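Local coordinates for protein iron transport multicopper oxidase FET3 (Saccharomyces cerevisiae, PDB 1ZPU) that oxidises iron(II) to iron(III) with molecular oxygen at its copper centres for high-affinity iron uptake, and also oxidises cuprous ions, at residues A[5-10]-A[31-36]; A[403-408]-A[427-432]. All blocks are in the same frame, centred on the assembly; numbering follows the deposited sequence.

Contact 1 and contact 2 lie in the first and third cupredoxin-like domains of this multicopper oxidase, in series along the chain and on opposite sides of its centre. Their centres are about 40 Å apart and their nearest atoms about 25 Å, and they share no strand or sheet. Contact 1 sets strand 2-14 of one sheet against the loop entering strand 36-39 of the other; contact 2 folds the long loop after strand 401-406 back over that strand. Both domains supply copper ligands, His60 and His395 to the type 2 copper and other histidines to the type 3 pair, yet neither contact includes a copper ligand: each is packing within its own domain.

Contact 1 (A[5-10]-A[31-36]); sequences FNWTTG and FPWPDI. With NAG (2-acetamido-2-deoxy-beta-D-glucopyranose), chain B; NAG (2-acetamido-2-deoxy-beta-D-glucopyranose), chain G.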
ATOM      1  N   PHE A   5       7.332 -14.166  16.545  1.00 68.47           N
ATOM      2  CA  PHE A   5       7.930 -14.732  15.344  1.00 68.54           C
ATOM      3  C   PHE A   5       9.412 -14.420  15.268  1.00 68.70           C
ATOM      4  O   PHE A   5       9.846 -13.329  15.622  1.00 68.89           O
ATOM      5  CB  PHE A   5       7.263 -14.163  14.088  1.00 68.10           C
ATOM      6  CG  PHE A   5       5.818 -14.517  13.960  1.00 67.97           C
ATOM      7  CD1 PHE A   5       4.834 -13.689  14.495  1.00 68.20           C
ATOM      8  CD2 PHE A   5       5.427 -15.682  13.308  1.00 67.28           C
ATOM      9  CE1 PHE A   5       3.475 -14.030  14.388  1.00 67.98           C
ATOM     10  CE2 PHE A   5       4.078 -16.021  13.191  1.00 66.51           C
ATOM     11  CZ  PHE A   5       3.103 -15.196  13.733  1.00 67.03           C
ATOM     12  N   ASN A   6      10.191 -15.381  14.797  1.00 68.91           N
ATOM     13  CA  ASN A   6      11.568 -15.108  14.471  1.00 69.01           C
ATOM     14  C   ASN A   6      11.837 -15.330  12.988  1.00 68.91           C
ATOM     15  O   ASN A   6      11.961 -16.465  12.528  1.00 69.01           O
ATOM     16  CB  ASN A   6      12.529 -15.907  15.329  1.00 68.91           C
ATOM     17  CG  ASN A   6      13.963 -15.690  14.910  1.00 70.18           C
ATOM     18  OD1 ASN A   6      14.346 -14.589  14.484  1.00 70.79           O
ATOM     19  ND2 ASN A   6      14.749 -16.751  14.959  1.00 71.38           N
ATOM     20  N   TRP A   7      11.927 -14.229  12.244  1.00 68.77           N
ATOM     21  CA  TRP A   7      12.107 -14.283  10.795  1.00 68.34           C
ATOM     22  C   TRP A   7      13.399 -13.665  10.316  1.00 68.41           C
ATOM     23  O   TRP A   7      13.750 -12.551  10.703  1.00 68.43           O
ATOM     24  CB  TRP A   7      10.988 -13.559  10.084  1.00 67.90           C
ATOM     25  CG  TRP A   7       9.649 -14.108  10.298  1.00 67.07           C
ATOM     26  CD1 TRP A   7       9.328 -15.357  10.709  1.00 66.62           C
ATOM     27  CD2 TRP A   7       8.423 -13.429  10.062  1.00 66.40           C
ATOM     28  NE1 TRP A   7       7.970 -15.493  10.771  1.00 66.87           N
ATOM     29  CE2 TRP A   7       7.390 -14.317  10.380  1.00 66.75           C
ATOM     30  CE3 TRP A   7       8.096 -12.141   9.617  1.00 67.24           C
ATOM     31  CZ2 TRP A   7       6.040 -13.965  10.269  1.00 67.53           C
ATOM     32  CZ3 TRP A   7       6.752 -11.786   9.509  1.00 67.37           C
ATOM     33  CH2 TRP A   7       5.744 -12.699   9.826  1.00 67.19           C
ATOM     34  N   THR A   8      14.077 -14.392   9.434  1.00 68.49           N
ATOM     35  CA  THR A   8      15.332 -13.947   8.838  1.00 68.35           C
ATOM     36  C   THR A   8      15.222 -13.895   7.315  1.00 68.42           C
ATOM     37  O   THR A   8      14.865 -14.891   6.666  1.00 68.30           O
ATOM     38  CB  THR A   8      16.496 -14.874   9.229  1.00 68.05           C
ATOM     39  OG1 THR A   8      16.607 -14.908  10.653  1.00 67.13           O
ATOM     40  CG2 THR A   8      17.785 -14.383   8.615  1.00 67.36           C
ATOM     41  N   THR A   9      15.526 -12.723   6.762  1.00 68.36           N
ATOM     42  CA  THR A   9      15.535 -12.518   5.320  1.00 68.42           C
ATOM     43  C   THR A   9      16.681 -13.268   4.675  1.00 68.63           C
ATOM     44  O   THR A   9      17.743 -13.461   5.284  1.00 68.73           O
ATOM     45  CB  THR A   9      15.701 -11.041   4.931  1.00 68.20           C
ATOM     46  OG1 THR A   9      16.898 -10.531   5.520  1.00 68.62           O
ATOM     47  CG2 THR A   9      14.518 -10.207   5.383  1.00 68.22           C
ATOM     48  N   GLY A  10      16.458 -13.690   3.435  1.00 68.65           N
ATOM     49  CA  GLY A  10      17.478 -14.372   2.658  1.00 68.70           C
ATOM     50  C   GLY A  10      17.130 -14.421   1.193  1.00 68.70           C
ATOM     51  O   GLY A  10      16.058 -13.989   0.793  1.00 69.05           O
ATOM     52  N   PHE A  31       9.731 -20.021   1.172  1.00 69.07           N
ATOM     53  CA  PHE A  31       8.953 -19.159   0.316  1.00 68.47           C
ATOM     54  C   PHE A  31       7.695 -19.891  -0.050  1.00 68.72           C
ATOM     55  O   PHE A  31       7.765 -21.066  -0.393  1.00 68.94           O
ATOM     56  CB  PHE A  31       9.726 -18.835  -0.956  1.00 68.16           C
ATOM     57  CG  PHE A  31       9.124 -17.714  -1.745  1.00 67.25           C
ATOM     58  CD1 PHE A  31       9.457 -16.393  -1.458  1.00 66.14           C
ATOM     59  CD2 PHE A  31       8.214 -17.976  -2.758  1.00 66.57           C
ATOM     60  CE1 PHE A  31       8.909 -15.356  -2.160  1.00 66.39           C
ATOM     61  CE2 PHE A  31       7.646 -16.949  -3.470  1.00 66.70           C
ATOM     62  CZ  PHE A  31       7.991 -15.630  -3.173  1.00 67.99           C
ATOM     63  N   PRO A  32       6.542 -19.196  -0.045  1.00 68.73           N
ATOM     64  CA  PRO A  32       6.359 -17.761   0.247  1.00 68.86           C
ATOM     65  C   PRO A  32       6.449 -17.421   1.730  1.00 68.88           C
ATOM     66  O   PRO A  32       6.468 -18.324   2.549  1.00 69.09           O
ATOM     67  CB  PRO A  32       4.943 -17.474  -0.278  1.00 68.85           C
ATOM     68  CG  PRO A  32       4.264 -18.784  -0.280  1.00 69.10           C
ATOM     69  CD  PRO A  32       5.285 -19.864  -0.417  1.00 67.95           C
ATOM     70  N   TRP A  33       6.494 -16.131   2.063  1.00 68.90           N
ATOM     71  CA  TRP A  33       6.445 -15.673   3.455  1.00 68.76           C
ATOM     72  C   TRP A  33       5.143 -16.090   4.144  1.00 69.01           C
ATOM     73  O   TRP A  33       4.132 -16.299   3.477  1.00 69.57           O
ATOM     74  CB  TRP A  33       6.641 -14.160   3.506  1.00 68.43           C
ATOM     75  CG  TRP A  33       8.074 -13.766   3.344  1.00 68.10           C
ATOM     76  CD1 TRP A  33       8.871 -13.974   2.247  1.00 68.18           C
ATOM     77  CD2 TRP A  33       8.893 -13.109   4.312  1.00 67.12           C
ATOM     78  NE1 TRP A  33      10.137 -13.495   2.483  1.00 67.58           N
ATOM     79  CE2 TRP A  33      10.175 -12.955   3.741  1.00 67.84           C
ATOM     80  CE3 TRP A  33       8.671 -12.645   5.609  1.00 67.03           C
ATOM     81  CZ2 TRP A  33      11.237 -12.355   4.433  1.00 68.45           C
ATOM     82  CZ3 TRP A  33       9.714 -12.052   6.289  1.00 68.47           C
ATOM     83  CH2 TRP A  33      10.989 -11.912   5.700  1.00 68.19           C
ATOM     84  N   PRO A  34       5.161 -16.243   5.476  1.00 69.11           N
ATOM     85  CA  PRO A  34       3.982 -16.739   6.193  1.00 69.06           C
ATOM     86  C   PRO A  34       2.840 -15.731   6.246  1.00 69.14           C
ATOM     87  O   PRO A  34       3.054 -14.544   6.008  1.00 69.21           O
ATOM     88  CB  PRO A  34       4.512 -16.947   7.608  1.00 69.17           C
ATOM     89  CG  PRO A  34       5.628 -15.969   7.729  1.00 68.78           C
ATOM     90  CD  PRO A  34       6.279 -15.960   6.395  1.00 69.15           C
ATOM     91  N   ASP A  35       1.639 -16.197   6.569  1.00 69.30           N
ATOM     92  CA  ASP A  35       0.550 -15.285   6.895  1.00 69.54           C
ATOM     93  C   ASP A  35       0.297 -15.283   8.390  1.00 69.57           C
ATOM     94  O   ASP A  35       0.347 -16.333   9.036  1.00 69.74           O
ATOM     95  CB  ASP A  35      -0.729 -15.660   6.155  1.00 69.81           C
ATOM     96  CG  ASP A  35      -0.515 -15.823   4.652  1.00 71.98           C
ATOM     97  OD1 ASP A  35       0.061 -14.904   3.990  1.00 71.62           O
ATOM     98  OD2 ASP A  35      -0.935 -16.893   4.138  1.00 73.56           O
ATOM     99  N   ILE A  36       0.021 -14.102   8.939  1.00 69.62           N
ATOM    100  CA  ILE A  36      -0.306 -13.969  10.362  1.00 69.56           C
ATOM    101  C   ILE A  36      -1.815 -13.872  10.556  1.00 69.41           C
ATOM    102  O   ILE A  36      -2.491 -13.126   9.848  1.00 69.26           O
ATOM    103  CB  ILE A  36       0.352 -12.723  10.981  1.00 69.56           C
ATOM    104  CG1 ILE A  36       1.872 -12.790  10.847  1.00 69.84           C
ATOM    105  CG2 ILE A  36      -0.008 -12.618  12.445  1.00 69.66           C
ATOM    106  CD1 ILE A  36       2.556 -11.439  11.018  1.00 71.21           C
TER
HETATM  107  C1  NAG B2006      15.725 -16.707  16.015  1.00 72.17           C
HETATM  108  C2  NAG B2006      16.306 -15.974  17.235  1.00 73.28           C
HETATM  109  C3  NAG B2006      17.848 -16.054  17.396  1.00 73.65           C
HETATM  110  C4  NAG B2006      18.482 -17.311  16.785  1.00 73.78           C
HETATM  111  C5  NAG B2006      17.764 -17.630  15.478  1.00 73.90           C
HETATM  112  C6  NAG B2006      18.348 -18.816  14.713  1.00 74.49           C
HETATM  113  C7  NAG B2006      15.779 -13.819  18.308  1.00 72.38           C
HETATM  114  C8  NAG B2006      16.333 -12.419  18.206  1.00 71.21           C
HETATM  115  N2  NAG B2006      15.886 -14.580  17.208  1.00 72.70           N
HETATM  116  O3  NAG B2006      18.200 -15.963  18.767  1.00 72.26           O
HETATM  117  O4  NAG B2006      19.855 -17.115  16.539  1.00 73.69           O
HETATM  118  O5  NAG B2006      16.435 -17.902  15.852  1.00 73.30           O
HETATM  119  O6  NAG B2006      18.190 -18.570  13.331  1.00 74.14           O
HETATM  120  O7  NAG B2006      15.251 -14.215  19.356  1.00 71.27           O
HETATM  121  C1  NAG G   1      -3.987 -18.810  -1.057  1.00 65.65           C
HETATM  122  C2  NAG G   1      -4.836 -20.068  -0.843  1.00 63.91           C
HETATM  123  C3  NAG G   1      -5.665 -19.949   0.430  1.00 64.45           C
HETATM  124  C4  NAG G   1      -4.839 -19.516   1.647  1.00 65.85           C
HETATM  125  C5  NAG G   1      -3.996 -18.313   1.278  1.00 65.41           C
HETATM  126  C6  NAG G   1      -3.017 -18.087   2.410  1.00 66.89           C
HETATM  127  C7  NAG G   1      -5.773 -21.474  -2.615  1.00 65.72           C
HETATM  128  C8  NAG G   1      -6.900 -21.703  -3.597  1.00 64.81           C
HETATM  129  N2  NAG G   1      -5.697 -20.301  -1.985  1.00 63.94           N
HETATM  130  O3  NAG G   1      -6.234 -21.200   0.699  1.00 64.22           O
HETATM  131  O4  NAG G   1      -5.658 -19.061   2.711  1.00 68.46           O
HETATM  132  O5  NAG G   1      -3.249 -18.576   0.121  1.00 65.20           O
HETATM  133  O6  NAG G   1      -2.264 -16.919   2.198  1.00 68.98           O
HETATM  134  O7  NAG G   1      -4.957 -22.371  -2.419  1.00 68.11           O
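Trp7 and Trp33 form an offset edge-to-face (T-shaped) pair, the edge of Trp33 directed at the face of Trp7, with six-membered rings centred 5.7 Å apart and planes at 87°. With Ile36 they make the buried, closely packed part. Pro34 CG lies 3.3 Å from Trp7 CZ2, on the opposite side of the indole plane from Phe5 CB, and Ile36 CD1 reaches Trp7 CH2 at 3.6 Å. A broad indole suits this place because one ring system serves three neighbours, and an alanine here would probably leave the edge of Trp33 and the Pro34 ring facing a gap. Thr9 suits the next stretch of the Trp33 rim: chi1 of 57° lets OG1 accept a hydrogen bond from Gly51 N and leaves CG2 anti to the carbonyl carbon, in the Trp33 ring plane, 3.9 Å from its CH2. Trp33 NE1 is satisfied by Ile25 O. Phe5, partly exposed, touches only Ile36 in 31-36, CZ to CG1 at 4.0 Å. Strand alternation turns Asn6 outward, its ND2 linked to an N-acetylglucosamine, and Asp35 faces another glycan. Strand 2-14 runs between strands 22-27 and 43-49; Cys27 of the first touches Trp7, Trp33 and Pro34, Ile46 of the second touches Trp7 and Ile36, and Tyr104 OH of the other sheet is hydrogen-bonded to Pro34 O, consistent with a place between the sandwich's two sheets.

Contact 2 (A[403-408]-A[427-432]); sequences TIQRDR and PAFPEY
The carbonyl oxygen of Ile404 is approached by two carbons of the opposing loop, Phe429 CD2 and Pro430 CD, each 3.2 Å from Ile404 O. Proline suits this spot: its ring presents CD, with no N-H to place. The Ile404 side chain carries the main apolar contact. Its CG1 stands between the backbone N and the carbonyl carbon (chi1 69°), and from there CD1 sits almost squarely over the Phe429 ring, 3.5 Å from the centroid and 7° off the normal, a CH-pi contact that a flat, wide ring receives well. Gln405 CB lies instead at the ring's edge, 4.1 Å from Phe429 CE2. Beyond it the glutamine extends, bringing OE1 3.4 Å from Pro427 CD, while NE2 is bonded to Asn446 OD1. Ile404 and Gln405 both face Val448 in a classic beta bulge, and His426 stacks on Phe429. No hydrogen bond joins 403-408 to 427-432, so the loop lies on the strand through proline and phenylalanine carbons, a fit of shape and apolar surface, while Gln405 NE2 spends its hydrogen bond on Asn446, not on the loop.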
ATOM      1  N   THR A 403     -13.544   9.027   1.764  1.00 69.21           N
ATOM      2  CA  THR A 403     -13.449   9.421   0.368  1.00 69.22           C
ATOM      3  C   THR A 403     -14.670  10.236   0.014  1.00 69.14           C
ATOM      4  O   THR A 403     -15.767   9.689  -0.126  1.00 69.35           O
ATOM      5  CB  THR A 403     -13.412   8.198  -0.557  1.00 69.30           C
ATOM      6  OG1 THR A 403     -12.363   7.310  -0.146  1.00 70.14           O
ATOM      7  CG2 THR A 403     -13.159   8.627  -1.986  1.00 69.25           C
ATOM      8  N   ILE A 404     -14.493  11.541  -0.136  1.00 69.02           N
ATOM      9  CA  ILE A 404     -15.641  12.428  -0.365  1.00 68.90           C
ATOM     10  C   ILE A 404     -15.801  12.889  -1.824  1.00 68.95           C
ATOM     11  O   ILE A 404     -16.904  13.250  -2.247  1.00 69.05           O
ATOM     12  CB  ILE A 404     -15.658  13.622   0.608  1.00 68.70           C
ATOM     13  CG1 ILE A 404     -14.512  14.578   0.310  1.00 68.55           C
ATOM     14  CG2 ILE A 404     -15.578  13.134   2.050  1.00 68.52           C
ATOM     15  CD1 ILE A 404     -14.739  15.937   0.865  1.00 69.01           C
ATOM     16  N   GLN A 405     -14.702  12.884  -2.580  1.00 68.92           N
ATOM     17  CA  GLN A 405     -14.748  13.049  -4.044  1.00 68.87           C
ATOM     18  C   GLN A 405     -13.631  12.279  -4.727  1.00 68.98           C
ATOM     19  O   GLN A 405     -12.496  12.262  -4.253  1.00 69.19           O
ATOM     20  CB  GLN A 405     -14.693  14.524  -4.479  1.00 68.78           C
ATOM     21  CG  GLN A 405     -14.535  14.691  -6.002  1.00 68.53           C
ATOM     22  CD  GLN A 405     -14.890  16.074  -6.525  1.00 68.57           C
ATOM     23  OE1 GLN A 405     -15.997  16.582  -6.305  1.00 68.62           O
ATOM     24  NE2 GLN A 405     -13.959  16.677  -7.255  1.00 67.15           N
ATOM     25  N   ARG A 406     -13.972  11.633  -5.837  1.00 68.92           N
ATOM     26  CA  ARG A 406     -12.997  11.012  -6.708  1.00 68.62           C
ATOM     27  C   ARG A 406     -13.486  11.126  -8.148  1.00 68.71           C
ATOM     28  O   ARG A 406     -14.250  10.281  -8.627  1.00 68.78           O
ATOM     29  CB  ARG A 406     -12.788   9.551  -6.334  1.00 68.35           C
ATOM     30  CG  ARG A 406     -11.743   8.891  -7.210  1.00 68.60           C
ATOM     31  CD  ARG A 406     -12.255   7.590  -7.736  1.00 68.46           C
ATOM     32  NE  ARG A 406     -11.521   6.516  -7.118  1.00 69.32           N
ATOM     33  CZ  ARG A 406     -12.033   5.347  -6.765  1.00 70.97           C
ATOM     34  NH1 ARG A 406     -13.320   5.090  -6.965  1.00 69.00           N
ATOM     35  NH2 ARG A 406     -11.232   4.434  -6.197  1.00 74.00           N
ATOM     36  N   ASP A 407     -13.030  12.166  -8.835  1.00 68.79           N
ATOM     37  CA  ASP A 407     -13.580  12.551 -10.136  1.00 68.96           C
ATOM     38  C   ASP A 407     -13.330  11.489 -11.230  1.00 69.01           C
ATOM     39  O   ASP A 407     -12.511  10.581 -11.049  1.00 69.09           O
ATOM     40  CB  ASP A 407     -13.041  13.939 -10.527  1.00 68.71           C
ATOM     41  CG  ASP A 407     -13.996  14.727 -11.420  1.00 68.92           C
ATOM     42  OD1 ASP A 407     -15.047  14.199 -11.840  1.00 68.89           O
ATOM     43  OD2 ASP A 407     -13.682  15.902 -11.714  1.00 69.22           O
ATOM     44  N   ARG A 408     -14.054  11.613 -12.345  1.00 69.02           N
ATOM     45  CA  ARG A 408     -14.001  10.686 -13.485  1.00 68.95           C
ATOM     46  C   ARG A 408     -12.663  10.732 -14.216  1.00 69.24           C
ATOM     47  O   ARG A 408     -11.853  11.627 -13.980  1.00 69.36           O
ATOM     48  CB  ARG A 408     -15.112  11.023 -14.488  1.00 68.87           C
ATOM     49  CG  ARG A 408     -14.884  12.325 -15.275  1.00 68.53           C
ATOM     50  CD  ARG A 408     -16.020  12.610 -16.230  1.00 68.37           C
ATOM     51  NE  ARG A 408     -15.860  13.862 -16.971  1.00 67.64           N
ATOM     52  CZ  ARG A 408     -15.200  13.997 -18.122  1.00 67.21           C
ATOM     53  NH1 ARG A 408     -14.591  12.966 -18.685  1.00 66.99           N
ATOM     54  NH2 ARG A 408     -15.133  15.182 -18.716  1.00 66.55           N
ATOM     55  N   PRO A 427     -19.539  18.435  -7.368  1.00 69.18           N
ATOM     56  CA  PRO A 427     -20.762  17.715  -6.983  1.00 69.20           C
ATOM     57  C   PRO A 427     -20.923  17.681  -5.457  1.00 69.22           C
ATOM     58  O   PRO A 427     -19.922  17.758  -4.740  1.00 69.26           O
ATOM     59  CB  PRO A 427     -20.506  16.295  -7.507  1.00 69.40           C
ATOM     60  CG  PRO A 427     -19.444  16.444  -8.580  1.00 69.08           C
ATOM     61  CD  PRO A 427     -18.613  17.600  -8.171  1.00 69.07           C
ATOM     62  N   ALA A 428     -22.158  17.577  -4.965  1.00 69.16           N
ATOM     63  CA  ALA A 428     -22.387  17.410  -3.530  1.00 69.08           C
ATOM     64  C   ALA A 428     -21.666  16.147  -3.024  1.00 69.09           C
ATOM     65  O   ALA A 428     -21.773  15.083  -3.633  1.00 69.00           O
ATOM     66  CB  ALA A 428     -23.865  17.332  -3.241  1.00 68.77           C
ATOM     67  N   PHE A 429     -20.911  16.289  -1.935  1.00 69.04           N
ATOM     68  CA  PHE A 429     -20.238  15.160  -1.294  1.00 68.92           C
ATOM     69  C   PHE A 429     -21.275  14.207  -0.682  1.00 69.13           C
ATOM     70  O   PHE A 429     -22.393  14.635  -0.371  1.00 69.17           O
ATOM     71  CB  PHE A 429     -19.300  15.641  -0.178  1.00 68.66           C
ATOM     72  CG  PHE A 429     -18.255  16.637  -0.612  1.00 68.40           C
ATOM     73  CD1 PHE A 429     -18.100  17.837   0.083  1.00 68.20           C
ATOM     74  CD2 PHE A 429     -17.396  16.367  -1.675  1.00 68.39           C
ATOM     75  CE1 PHE A 429     -17.123  18.763  -0.290  1.00 68.14           C
ATOM     76  CE2 PHE A 429     -16.413  17.288  -2.059  1.00 68.12           C
ATOM     77  CZ  PHE A 429     -16.275  18.484  -1.366  1.00 68.20           C
ATOM     78  N   PRO A 430     -20.910  12.918  -0.492  1.00 69.23           N
ATOM     79  CA  PRO A 430     -21.806  11.972   0.189  1.00 69.24           C
ATOM     80  C   PRO A 430     -22.032  12.341   1.654  1.00 69.38           C
ATOM     81  O   PRO A 430     -21.153  12.944   2.283  1.00 69.49           O
ATOM     82  CB  PRO A 430     -21.046  10.647   0.111  1.00 69.21           C
ATOM     83  CG  PRO A 430     -19.629  11.031  -0.084  1.00 69.22           C
ATOM     84  CD  PRO A 430     -19.650  12.273  -0.903  1.00 69.15           C
ATOM     85  N   GLU A 431     -23.204  11.985   2.182  1.00 69.36           N
ATOM     86  CA  GLU A 431     -23.518  12.186   3.594  1.00 69.30           C
ATOM     87  C   GLU A 431     -22.747  11.222   4.495  1.00 69.30           C
ATOM     88  O   GLU A 431     -22.290  11.604   5.576  1.00 69.26           O
ATOM     89  CB  GLU A 431     -25.007  12.013   3.823  1.00 69.40           C
ATOM     90  CG  GLU A 431     -25.851  13.175   3.335  1.00 69.93           C
ATOM     91  CD  GLU A 431     -27.313  13.012   3.703  1.00 70.48           C
ATOM     92  OE1 GLU A 431     -27.767  11.857   3.881  1.00 70.50           O
ATOM     93  OE2 GLU A 431     -28.010  14.042   3.817  1.00 71.30           O
ATOM     94  N   TYR A 432     -22.609   9.977   4.035  1.00 69.23           N
ATOM     95  CA  TYR A 432     -21.892   8.941   4.764  1.00 69.20           C
ATOM     96  C   TYR A 432     -20.817   8.321   3.861  1.00 69.44           C
ATOM     97  O   TYR A 432     -21.040   7.265   3.253  1.00 69.52           O
ATOM     98  CB  TYR A 432     -22.863   7.867   5.257  1.00 69.14           C
ATOM     99  CG  TYR A 432     -23.871   8.385   6.248  1.00 69.10           C
ATOM    100  CD1 TYR A 432     -25.148   8.765   5.836  1.00 69.05           C
ATOM    101  CD2 TYR A 432     -23.542   8.516   7.594  1.00 69.00           C
ATOM    102  CE1 TYR A 432     -26.073   9.258   6.744  1.00 69.14           C
ATOM    103  CE2 TYR A 432     -24.458   9.005   8.510  1.00 69.25           C
ATOM    104  CZ  TYR A 432     -25.721   9.374   8.080  1.00 69.22           C
ATOM    105  OH  TYR A 432     -26.632   9.857   8.993  1.00 69.35           O
TER